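Local coordinates for protein Beta/alpha-amylase (Paenibacillus polymyxa, PDB 3VOC) that hydrolyses alpha-1,4-glucosidic bonds of starch, its family 14 beta-amylase domain, the part described here, releasing maltose from the non-reducing chain ends, at residues A[73-81]-A[133-144]; A[254-265]-A[310-318]. One frame throughout, in Å; residues are numbered along the deposited sequence.

Both contacts belong to the (beta/alpha)8 barrel of this family 14 domain, but at different levels: contact 1 joins the barrel wall to the helix layer, and contact 2 lies largely between outer helices. Contact 1 lays helix 127-144 against strand 73-79 and is wholly buried: aromatic and branched aliphatic groups fill it, and polar atoms at its Thr80 end are joined through water. Contact 2 pairs helices 240-268 and 305-315 and is only partly buried; glycine lets the backbones approach, Lys311 lies on the more exposed side, and a histidine bonds directly to the turn leading into strand 318-321. Their centres are about 16 Å apart, and they touch where Tyr133 and Tyr137 pack on Ile260.

Contact 1. Residues A[73-81]-A[133-144]; sequences KWVPIISTH and YDELYASFAENF. With CA (calcium ion), chain B.
Thr80 lays its methyl over one face of the Tyr133 ring, CG2 standing 3.9 Å from the ring centroid in a CH-pi contact. The Thr80 torsion (chi1 48°) sets OG1 between the backbone N and carbonyl carbon, leaving CG2 to meet both this face and Leu136 CD2. Ile78 repeats the pattern two turns further along the helix: its CD1 sits 3.9 Å from the centroid of the Phe140 ring, over the face, while its CG2 branch meets the edge of Tyr137 at CE1 (3.6 Å). A beta-branched residue suits this place because its two arms serve different rings. In Phe140, CG anti to the backbone N (chi1 -179°) lays the ring against the strand, where Pro76 CG touches CZ at 3.6 Å. Trp74 CZ3 lies at the edge of Phe140 and approaches Phe144 CE1 to 3.8 Å, the two ring planes 35° apart; its indole NE1 is hydrogen-bonded to Thr40. On the same helix Glu135 binds the calcium ion together with Glu48, Asp52, Asn53 and Gln132. One water donates to Thr80 O and bonds to Tyr133 OH (2.7 Å); a second joins Ile78 O, Thr80 OG1 and Tyr137 OH. Were Tyr133 replaced by an alanine, the Thr80 methyl would probably lose the ring it rests on, and the first water one of its partners. The helix thus covers the outside of strand 73-79 in the TIM barrel by apolar packing, with water serving the strand oxygens and tyrosine hydroxyls at the Thr80 end.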
loop_
_atom_site.group_PDB
_atom_site.type_symbol
_atom_site.label_atom_id
_atom_site.label_comp_id
_atom_site.label_asym_id
_atom_site.label_seq_id
_atom_site.Cartn_x
_atom_site.Cartn_y
_atom_site.Cartn_z
ATOM N N LYS A 73 1.835 -7.093 21.233
ATOM C CA LYS A 73 2.010 -5.744 20.698
ATOM C C LYS A 73 0.930 -5.423 19.674
ATOM O O LYS A 73 0.299 -6.328 19.109
ATOM C CB LYS A 73 3.386 -5.567 20.042
ATOM C CG LYS A 73 4.568 -5.757 20.968
ATOM C CD LYS A 73 4.335 -5.180 22.339
ATOM C CE LYS A 73 5.560 -5.410 23.225
ATOM N NZ LYS A 73 6.659 -4.538 22.759
ATOM N N TRP A 74 0.724 -4.123 19.447
ATOM C CA TRP A 74 -0.271 -3.643 18.476
ATOM C C TRP A 74 0.361 -2.764 17.406
ATOM O O TRP A 74 1.004 -1.776 17.723
ATOM C CB TRP A 74 -1.373 -2.847 19.177
ATOM C CG TRP A 74 -2.587 -2.577 18.289
ATOM C CD1 TRP A 74 -3.276 -3.496 17.525
ATOM C CD2 TRP A 74 -3.256 -1.319 18.093
ATOM N NE1 TRP A 74 -4.323 -2.882 16.871
ATOM C CE2 TRP A 74 -4.340 -1.551 17.207
ATOM C CE3 TRP A 74 -3.052 -0.019 18.589
ATOM C CZ2 TRP A 74 -5.210 -0.525 16.795
ATOM C CZ3 TRP A 74 -3.927 1.002 18.182
ATOM C CH2 TRP A 74 -4.982 0.743 17.291
ATOM N N VAL A 75 0.173 -3.123 16.138
ATOM C CA VAL A 75 0.725 -2.324 15.042
ATOM C C VAL A 75 -0.418 -1.751 14.227
ATOM O O VAL A 75 -1.025 -2.454 13.408
ATOM C CB VAL A 75 1.699 -3.121 14.149
ATOM C CG1 VAL A 75 2.174 -2.261 12.943
ATOM C CG2 VAL A 75 2.894 -3.614 14.981
ATOM N N PRO A 76 -0.742 -0.473 14.464
ATOM C CA PRO A 76 -1.846 0.143 13.745
ATOM C C PRO A 76 -1.429 0.555 12.328
ATOM O O PRO A 76 -0.301 1.010 12.121
ATOM C CB PRO A 76 -2.145 1.378 14.592
ATOM C CG PRO A 76 -0.785 1.773 15.111
ATOM C CD PRO A 76 -0.095 0.463 15.402
ATOM N N ILE A 77 -2.328 0.333 11.371
ATOM C CA ILE A 77 -2.193 0.872 10.034
ATOM C C ILE A 77 -3.202 2.015 9.995
ATOM O O ILE A 77 -4.391 1.790 10.189
ATOM C CB ILE A 77 -2.561 -0.167 8.937
ATOM C CG1 ILE A 77 -1.734 -1.462 9.118
ATOM C CG2 ILE A 77 -2.368 0.457 7.532
ATOM C CD1 ILE A 77 -2.365 -2.747 8.463
ATOM N N ILE A 78 -2.733 3.237 9.773
ATOM C CA ILE A 78 -3.669 4.358 9.640
ATOM C C ILE A 78 -4.290 4.307 8.226
ATOM O O ILE A 78 -3.723 4.797 7.243
ATOM C CB ILE A 78 -3.015 5.709 9.955
ATOM C CG1 ILE A 78 -2.233 5.638 11.281
ATOM C CG2 ILE A 78 -4.095 6.826 9.970
ATOM C CD1 ILE A 78 -3.066 5.166 12.511
ATOM N N SER A 79 -5.446 3.671 8.137
ATOM C CA SER A 79 -5.972 3.232 6.842
ATOM C C SER A 79 -6.898 4.274 6.215
ATOM O O SER A 79 -8.120 4.209 6.375
ATOM C CB SER A 79 -6.689 1.897 7.007
ATOM O OG SER A 79 -5.751 0.923 7.399
ATOM N N THR A 80 -6.274 5.233 5.533
ATOM C CA THR A 80 -6.936 6.312 4.808
ATOM C C THR A 80 -7.327 5.806 3.399
ATOM O O THR A 80 -7.044 6.443 2.360
ATOM C CB THR A 80 -5.981 7.498 4.682
ATOM O OG1 THR A 80 -4.709 7.018 4.237
ATOM C CG2 THR A 80 -5.788 8.189 6.050
ATOM N N HIS A 81 -7.943 4.629 3.363
ATOM C CA HIS A 81 -8.451 4.095 2.112
ATOM C C HIS A 81 -9.786 3.413 2.360
ATOM O O HIS A 81 -10.158 3.169 3.507
ATOM C CB HIS A 81 -7.432 3.156 1.437
ATOM C CG HIS A 81 -7.005 1.996 2.284
ATOM N ND1 HIS A 81 -6.002 2.087 3.222
ATOM C CD2 HIS A 81 -7.414 0.705 2.295
ATOM C CE1 HIS A 81 -5.825 0.909 3.793
ATOM N NE2 HIS A 81 -6.673 0.053 3.248
ATOM N N TYR A 133 -4.593 14.160 6.455
ATOM C CA TYR A 133 -3.830 13.076 7.084
ATOM C C TYR A 133 -3.086 13.597 8.309
ATOM O O TYR A 133 -2.974 12.909 9.312
ATOM C CB TYR A 133 -2.827 12.449 6.111
ATOM C CG TYR A 133 -3.409 11.577 4.981
ATOM C CD1 TYR A 133 -4.715 11.755 4.504
ATOM C CD2 TYR A 133 -2.615 10.623 4.356
ATOM C CE1 TYR A 133 -5.210 10.963 3.455
ATOM C CE2 TYR A 133 -3.102 9.831 3.306
ATOM C CZ TYR A 133 -4.393 10.023 2.856
ATOM O OH TYR A 133 -4.859 9.261 1.811
ATOM N N ASP A 134 -2.567 14.815 8.202
ATOM C CA ASP A 134 -1.888 15.479 9.330
ATOM C C ASP A 134 -2.828 15.572 10.544
ATOM O O ASP A 134 -2.436 15.215 11.661
ATOM C CB ASP A 134 -1.376 16.863 8.879
ATOM C CG ASP A 134 -0.476 17.549 9.911
ATOM O OD1 ASP A 134 0.099 16.886 10.794
ATOM O OD2 ASP A 134 -0.332 18.780 9.807
ATOM N N GLU A 135 -4.067 16.029 10.334
ATOM C CA GLU A 135 -5.054 16.082 11.424
ATOM C C GLU A 135 -5.357 14.700 12.004
ATOM O O GLU A 135 -5.514 14.552 13.217
ATOM C CB GLU A 135 -6.379 16.689 10.950
ATOM C CG GLU A 135 -6.280 18.134 10.447
ATOM C CD GLU A 135 -7.551 18.579 9.744
ATOM O OE1 GLU A 135 -8.239 17.733 9.117
ATOM O OE2 GLU A 135 -7.864 19.783 9.808
ATOM N N LEU A 136 -5.472 13.698 11.128
ATOM C CA LEU A 136 -5.807 12.340 11.574
ATOM C C LEU A 136 -4.647 11.722 12.376
ATOM O O LEU A 136 -4.862 11.051 13.404
ATOM C CB LEU A 136 -6.169 11.463 10.362
ATOM C CG LEU A 136 -6.401 9.968 10.623
ATOM C CD1 LEU A 136 -7.632 9.788 11.500
ATOM C CD2 LEU A 136 -6.563 9.220 9.313
ATOM N N TYR A 137 -3.417 11.951 11.919
ATOM C CA TYR A 137 -2.242 11.411 12.622
ATOM C C TYR A 137 -2.102 12.090 13.986
ATOM O O TYR A 137 -1.762 11.449 14.989
ATOM C CB TYR A 137 -0.960 11.610 11.804
ATOM C CG TYR A 137 -0.878 10.891 10.447
ATOM C CD1 TYR A 137 -1.763 9.877 10.098
ATOM C CD2 TYR A 137 0.122 11.227 9.533
ATOM C CE1 TYR A 137 -1.653 9.218 8.847
ATOM C CE2 TYR A 137 0.244 10.581 8.293
ATOM C CZ TYR A 137 -0.644 9.587 7.961
ATOM O OH TYR A 137 -0.517 8.961 6.746
ATOM N N ALA A 138 -2.356 13.394 14.012
ATOM C CA ALA A 138 -2.336 14.171 15.251
ATOM C C ALA A 138 -3.350 13.618 16.232
ATOM O O ALA A 138 -3.047 13.403 17.408
ATOM C CB ALA A 138 -2.626 15.669 14.953
ATOM N N SER A 139 -4.566 13.379 15.744
ATOM C CA SER A 139 -5.595 12.840 16.596
ATOM C C SER A 139 -5.226 11.452 17.112
ATOM O O SER A 139 -5.452 11.159 18.290
ATOM C CB SER A 139 -6.948 12.793 15.891
ATOM O OG SER A 139 -7.940 12.458 16.839
ATOM N N PHE A 140 -4.670 10.603 16.243
ATOM C CA PHE A 140 -4.259 9.265 16.683
ATOM C C PHE A 140 -3.217 9.349 17.785
ATOM O O PHE A 140 -3.310 8.668 18.815
ATOM C CB PHE A 140 -3.692 8.432 15.514
ATOM C CG PHE A 140 -3.282 7.056 15.926
ATOM C CD1 PHE A 140 -4.236 6.051 16.120
ATOM C CD2 PHE A 140 -1.954 6.767 16.172
ATOM C CE1 PHE A 140 -3.848 4.765 16.553
ATOM C CE2 PHE A 140 -1.564 5.495 16.606
ATOM C CZ PHE A 140 -2.508 4.499 16.795
ATOM N N ALA A 141 -2.213 10.193 17.560
ATOM C CA ALA A 141 -1.121 10.362 18.497
ATOM C C ALA A 141 -1.658 10.807 19.855
ATOM O O ALA A 141 -1.275 10.265 20.895
ATOM C CB ALA A 141 -0.114 11.374 17.950
ATOM N N GLU A 142 -2.563 11.784 19.831
ATOM C CA GLU A 142 -3.179 12.315 21.043
ATOM C C GLU A 142 -4.015 11.258 21.783
ATOM O O GLU A 142 -3.953 11.142 23.012
ATOM C CB GLU A 142 -4.044 13.528 20.673
ATOM C CG GLU A 142 -4.580 14.318 21.848
ATOM C CD GLU A 142 -5.035 15.710 21.431
ATOM O OE1 GLU A 142 -6.102 15.819 20.777
ATOM O OE2 GLU A 142 -4.312 16.691 21.748
ATOM N N ASN A 143 -4.767 10.459 21.040
ATOM C CA ASN A 143 -5.635 9.464 21.666
ATOM C C ASN A 143 -4.947 8.180 22.114
ATOM O O ASN A 143 -5.429 7.491 23.028
ATOM C CB ASN A 143 -6.813 9.139 20.758
ATOM C CG ASN A 143 -7.880 10.207 20.816
ATOM O OD1 ASN A 143 -8.825 10.095 21.585
ATOM N ND2 ASN A 143 -7.715 11.259 20.029
ATOM N N PHE A 144 -3.826 7.867 21.472
ATOM C CA PHE A 144 -3.131 6.620 21.734
ATOM C C PHE A 144 -1.764 6.750 22.390
ATOM O O PHE A 144 -1.066 5.743 22.563
ATOM C CB PHE A 144 -3.089 5.774 20.462
ATOM C CG PHE A 144 -4.429 5.192 20.112
ATOM C CD1 PHE A 144 -4.770 3.904 20.508
ATOM C CD2 PHE A 144 -5.382 5.960 19.428
ATOM C CE1 PHE A 144 -6.022 3.374 20.199
ATOM C CE2 PHE A 144 -6.639 5.427 19.120
ATOM C CZ PHE A 144 -6.955 4.146 19.506
HETATM CA CA CA B . -9.883 16.221 9.382
HETATM O O HOH W 1 -2.305 6.950 6.060
HETATM O O HOH W 2 -7.473 8.873 1.443
HETATM O O HOH W 3 -8.402 14.420 9.587
#

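Contact 2. Residues A[254-265]-A[310-318]; sequences EKHLGVIGAAAH and QKFKDADLD
Leu257 presses its CD2 methyl onto one face of the Phe312 ring, 3.8 Å from the centroid and offset toward the rim, and the two side chains cross at about a right angle. At the edge of that ring, in its plane, lies the carbonyl oxygen of Leu317. The imidazole of His265 is met at its edge instead: NE2 donates to Asp316 O (2.8 Å), which lies almost exactly in the ring plane. The donor nevertheless stands 41° out of the carbonyl plane. The N-H...O angle is bent to 147°. The carboxylate of Asp316 runs nearly parallel to the ring, the planes 10° apart. With ND1 bonded to Asp269, both imidazole nitrogens have partners, and Asp316 OD1 turns to Arg275 in a salt bridge. Asp316 is the first residue to leave helical geometry, with positive phi, in a Schellman motif, and the chain then enters strand 318-321 of the TIM barrel; the histidine therefore ties helix 240-268 to the turn between helix 305-315 and strand 318-321. Between these two ends Leu257 and Leu317 meet tip to tip, CD1 to CD1 at 3.6 Å. Close packing of the roughly parallel helices, whose axes lie 9.6 Å apart, rests on glycine. At Gly261 a beta carbon would crowd Ala315 CB and Leu317 CD1. Small Ala315 likewise suits the nearest backbone pairing, its CA lying 5.7 Å from Gly258 CA. On the more exposed side Lys311, modelled in two conformers, lies beside Glu254 CB in one of them, while the Glu254 carboxylate is held by Gln250 and Arg307.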
loop_
_atom_site.group_PDB
_atom_site.type_symbol
_atom_site.label_atom_id
_atom_site.label_comp_id
_atom_site.label_asym_id
_atom_site.label_seq_id
_atom_site.Cartn_x
_atom_site.Cartn_y
_atom_site.Cartn_z
ATOM N N GLU A 254 5.572 9.577 -5.264
ATOM C CA GLU A 254 6.766 9.856 -4.457
ATOM C C GLU A 254 6.572 11.105 -3.593
ATOM O O GLU A 254 6.918 11.106 -2.410
ATOM C CB GLU A 254 8.011 10.006 -5.331
ATOM C CG GLU A 254 8.419 8.716 -6.032
ATOM C CD GLU A 254 9.427 8.949 -7.141
ATOM O OE1 GLU A 254 9.356 9.988 -7.818
ATOM O OE2 GLU A 254 10.285 8.084 -7.353
ATOM N N LYS A 255 6.004 12.158 -4.180
ATOM C CA LYS A 255 5.739 13.372 -3.413
ATOM C C LYS A 255 4.717 13.100 -2.305
ATOM O O LYS A 255 4.855 13.592 -1.177
ATOM C CB LYS A 255 5.257 14.514 -4.308
ATOM C CG LYS A 255 4.999 15.802 -3.515
ATOM C CD LYS A 255 4.786 17.004 -4.427
ATOM C CE LYS A 255 4.516 18.270 -3.610
ATOM N NZ LYS A 255 4.009 19.389 -4.466
ATOM N N HIS A 256 3.720 12.277 -2.622
ATOM C CA HIS A 256 2.718 11.897 -1.648
ATOM C C HIS A 256 3.374 11.169 -0.465
ATOM O O HIS A 256 3.066 11.456 0.690
ATOM C CB HIS A 256 1.661 11.013 -2.322
ATOM C CG HIS A 256 0.535 10.612 -1.418
ATOM N ND1 HIS A 256 -0.272 11.528 -0.780
ATOM C CD2 HIS A 256 0.066 9.390 -1.073
ATOM C CE1 HIS A 256 -1.175 10.887 -0.060
ATOM N NE2 HIS A 256 -0.990 9.588 -0.217
ATOM N N LEU A 257 4.279 10.232 -0.766
ATOM C CA LEU A 257 4.996 9.503 0.283
ATOM C C LEU A 257 5.747 10.481 1.184
ATOM O O LEU A 257 5.730 10.345 2.412
ATOM C CB LEU A 257 5.973 8.495 -0.319
ATOM C CG LEU A 257 6.653 7.520 0.649
ATOM C CD1 LEU A 257 5.627 6.533 1.226
ATOM C CD2 LEU A 257 7.788 6.769 -0.087
ATOM N N GLY A 258 6.405 11.457 0.559
ATOM C CA GLY A 258 7.119 12.521 1.283
ATOM C C GLY A 258 6.200 13.303 2.216
ATOM O O GLY A 258 6.541 13.579 3.379
ATOM N N VAL A 259 5.037 13.676 1.699
ATOM C CA VAL A 259 4.077 14.462 2.459
ATOM C C VAL A 259 3.541 13.671 3.667
ATOM O O VAL A 259 3.549 14.170 4.785
ATOM C CB VAL A 259 2.917 14.939 1.549
ATOM C CG1 VAL A 259 1.754 15.479 2.384
ATOM C CG2 VAL A 259 3.428 15.994 0.566
ATOM N N ILE A 260 3.099 12.433 3.438
ATOM C CA ILE A 260 2.494 11.639 4.516
ATOM C C ILE A 260 3.549 11.161 5.503
ATOM O O ILE A 260 3.292 11.078 6.697
ATOM C CB ILE A 260 1.583 10.490 3.988
ATOM C CG1 ILE A 260 2.403 9.390 3.302
ATOM C CG2 ILE A 260 0.530 11.090 3.042
ATOM C CD1 ILE A 260 1.569 8.195 2.780
ATOM N N GLY A 261 4.750 10.891 4.997
ATOM C CA GLY A 261 5.870 10.509 5.845
ATOM C C GLY A 261 6.237 11.637 6.802
ATOM O O GLY A 261 6.481 11.403 7.979
ATOM N N ALA A 262 6.285 12.860 6.288
ATOM C CA ALA A 262 6.674 14.011 7.095
ATOM C C ALA A 262 5.599 14.295 8.139
ATOM O O ALA A 262 5.911 14.589 9.294
ATOM C CB ALA A 262 6.927 15.238 6.196
ATOM N N ALA A 263 4.325 14.183 7.739
ATOM C CA ALA A 263 3.238 14.353 8.686
ATOM C C ALA A 263 3.268 13.270 9.765
ATOM O O ALA A 263 2.991 13.551 10.927
ATOM C CB ALA A 263 1.864 14.388 7.978
ATOM N N ALA A 264 3.592 12.038 9.389
ATOM C CA ALA A 264 3.634 10.957 10.382
ATOM C C ALA A 264 4.776 11.194 11.360
ATOM O O ALA A 264 4.605 11.070 12.587
ATOM C CB ALA A 264 3.776 9.609 9.706
ATOM N N HIS A 265 5.945 11.533 10.823
ATOM C CA HIS A 265 7.104 11.810 11.667
ATOM C C HIS A 265 6.821 12.947 12.626
ATOM O O HIS A 265 7.151 12.868 13.805
ATOM C CB HIS A 265 8.351 12.100 10.834
ATOM C CG HIS A 265 9.067 10.865 10.394
ATOM N ND1 HIS A 265 9.780 10.068 11.268
ATOM C CD2 HIS A 265 9.194 10.292 9.172
ATOM C CE1 HIS A 265 10.302 9.051 10.606
ATOM N NE2 HIS A 265 9.957 9.159 9.336
ATOM N N GLN A 310 14.423 4.646 -3.046
ATOM C CA GLN A 310 15.179 5.811 -2.563
ATOM C C GLN A 310 14.303 6.821 -1.803
ATOM O O GLN A 310 14.757 7.417 -0.812
ATOM C CB GLN A 310 15.925 6.517 -3.703
ATOM C CG GLN A 310 16.818 7.698 -3.218
ATOM C CD GLN A 310 17.887 7.283 -2.223
ATOM O OE1 GLN A 310 18.092 7.943 -1.179
ATOM N NE2 GLN A 310 18.575 6.182 -2.526
ATOM N N LYS A 311 13.064 7.016 -2.265
ATOM C CA LYS A 311 12.146 7.930 -1.589
ATOM C C LYS A 311 11.753 7.417 -0.201
ATOM O O LYS A 311 11.584 8.218 0.720
ATOM C CB LYS A 311 10.909 8.223 -2.453
ATOM C CG LYS A 311 10.030 9.352 -1.937
ATOM C CD LYS A 311 10.644 10.733 -2.207
ATOM C CE LYS A 311 9.744 11.848 -1.705
ATOM N NZ LYS A 311 10.544 13.106 -1.542
ATOM N N PHE A 312 11.619 6.094 -0.048
ATOM C CA PHE A 312 11.419 5.506 1.284
ATOM C C PHE A 312 12.584 5.867 2.209
ATOM O O PHE A 312 12.376 6.316 3.334
ATOM C CB PHE A 312 11.253 3.976 1.211
ATOM C CG PHE A 312 9.847 3.543 0.939
ATOM C CD1 PHE A 312 9.320 3.640 -0.350
ATOM C CD2 PHE A 312 9.041 3.055 1.969
ATOM C CE1 PHE A 312 8.012 3.258 -0.622
ATOM C CE2 PHE A 312 7.713 2.655 1.712
ATOM C CZ PHE A 312 7.202 2.755 0.404
ATOM N N LYS A 313 13.807 5.690 1.712
ATOM C CA LYS A 313 15.000 6.020 2.485
ATOM C C LYS A 313 14.991 7.495 2.861
ATOM O O LYS A 313 15.232 7.837 4.017
ATOM C CB LYS A 313 16.266 5.720 1.680
ATOM C CG LYS A 313 17.542 5.777 2.513
ATOM C CD LYS A 313 18.738 5.285 1.696
ATOM C CE LYS A 313 20.058 5.302 2.485
ATOM N NZ LYS A 313 19.982 4.482 3.729
ATOM N N ASP A 314 14.730 8.361 1.877
ATOM C CA ASP A 314 14.722 9.817 2.104
ATOM C C ASP A 314 13.658 10.216 3.118
ATOM O O ASP A 314 13.895 11.108 3.943
ATOM C CB ASP A 314 14.500 10.600 0.802
ATOM C CG ASP A 314 15.659 10.461 -0.179
ATOM O OD1 ASP A 314 16.769 10.015 0.213
ATOM O OD2 ASP A 314 15.450 10.813 -1.356
ATOM N N ALA A 315 12.485 9.575 3.043
ATOM C CA ALA A 315 11.390 9.890 3.971
ATOM C C ALA A 315 11.557 9.212 5.334
ATOM O O ALA A 315 10.758 9.435 6.265
ATOM C CB ALA A 315 10.043 9.526 3.358
ATOM N N ASP A 316 12.596 8.391 5.455
ATOM C CA ASP A 316 12.854 7.628 6.675
ATOM C C ASP A 316 11.619 6.806 7.043
ATOM O O ASP A 316 11.073 6.929 8.144
ATOM C CB ASP A 316 13.295 8.542 7.832
ATOM C CG ASP A 316 13.769 7.756 9.038
ATOM O OD1 ASP A 316 14.393 6.706 8.838
ATOM O OD2 ASP A 316 13.508 8.185 10.184
ATOM N N LEU A 317 11.192 6.000 6.073
ATOM C CA LEU A 317 10.109 5.022 6.209
ATOM C C LEU A 317 10.617 3.628 5.885
ATOM O O LEU A 317 11.426 3.444 4.954
ATOM C CB LEU A 317 8.959 5.354 5.253
ATOM C CG LEU A 317 8.287 6.729 5.457
ATOM C CD1 LEU A 317 7.301 7.035 4.354
ATOM C CD2 LEU A 317 7.590 6.820 6.815
ATOM N N ASP A 318 10.143 2.646 6.645
ATOM C CA ASP A 318 10.463 1.254 6.362
ATOM C C ASP A 318 9.567 0.767 5.242
ATOM O O ASP A 318 8.491 1.320 5.024
ATOM C CB ASP A 318 10.272 0.392 7.610
ATOM C CG ASP A 318 11.325 0.665 8.685
ATOM O OD1 ASP A 318 12.225 1.493 8.475
ATOM O OD2 ASP A 318 11.261 0.020 9.740
#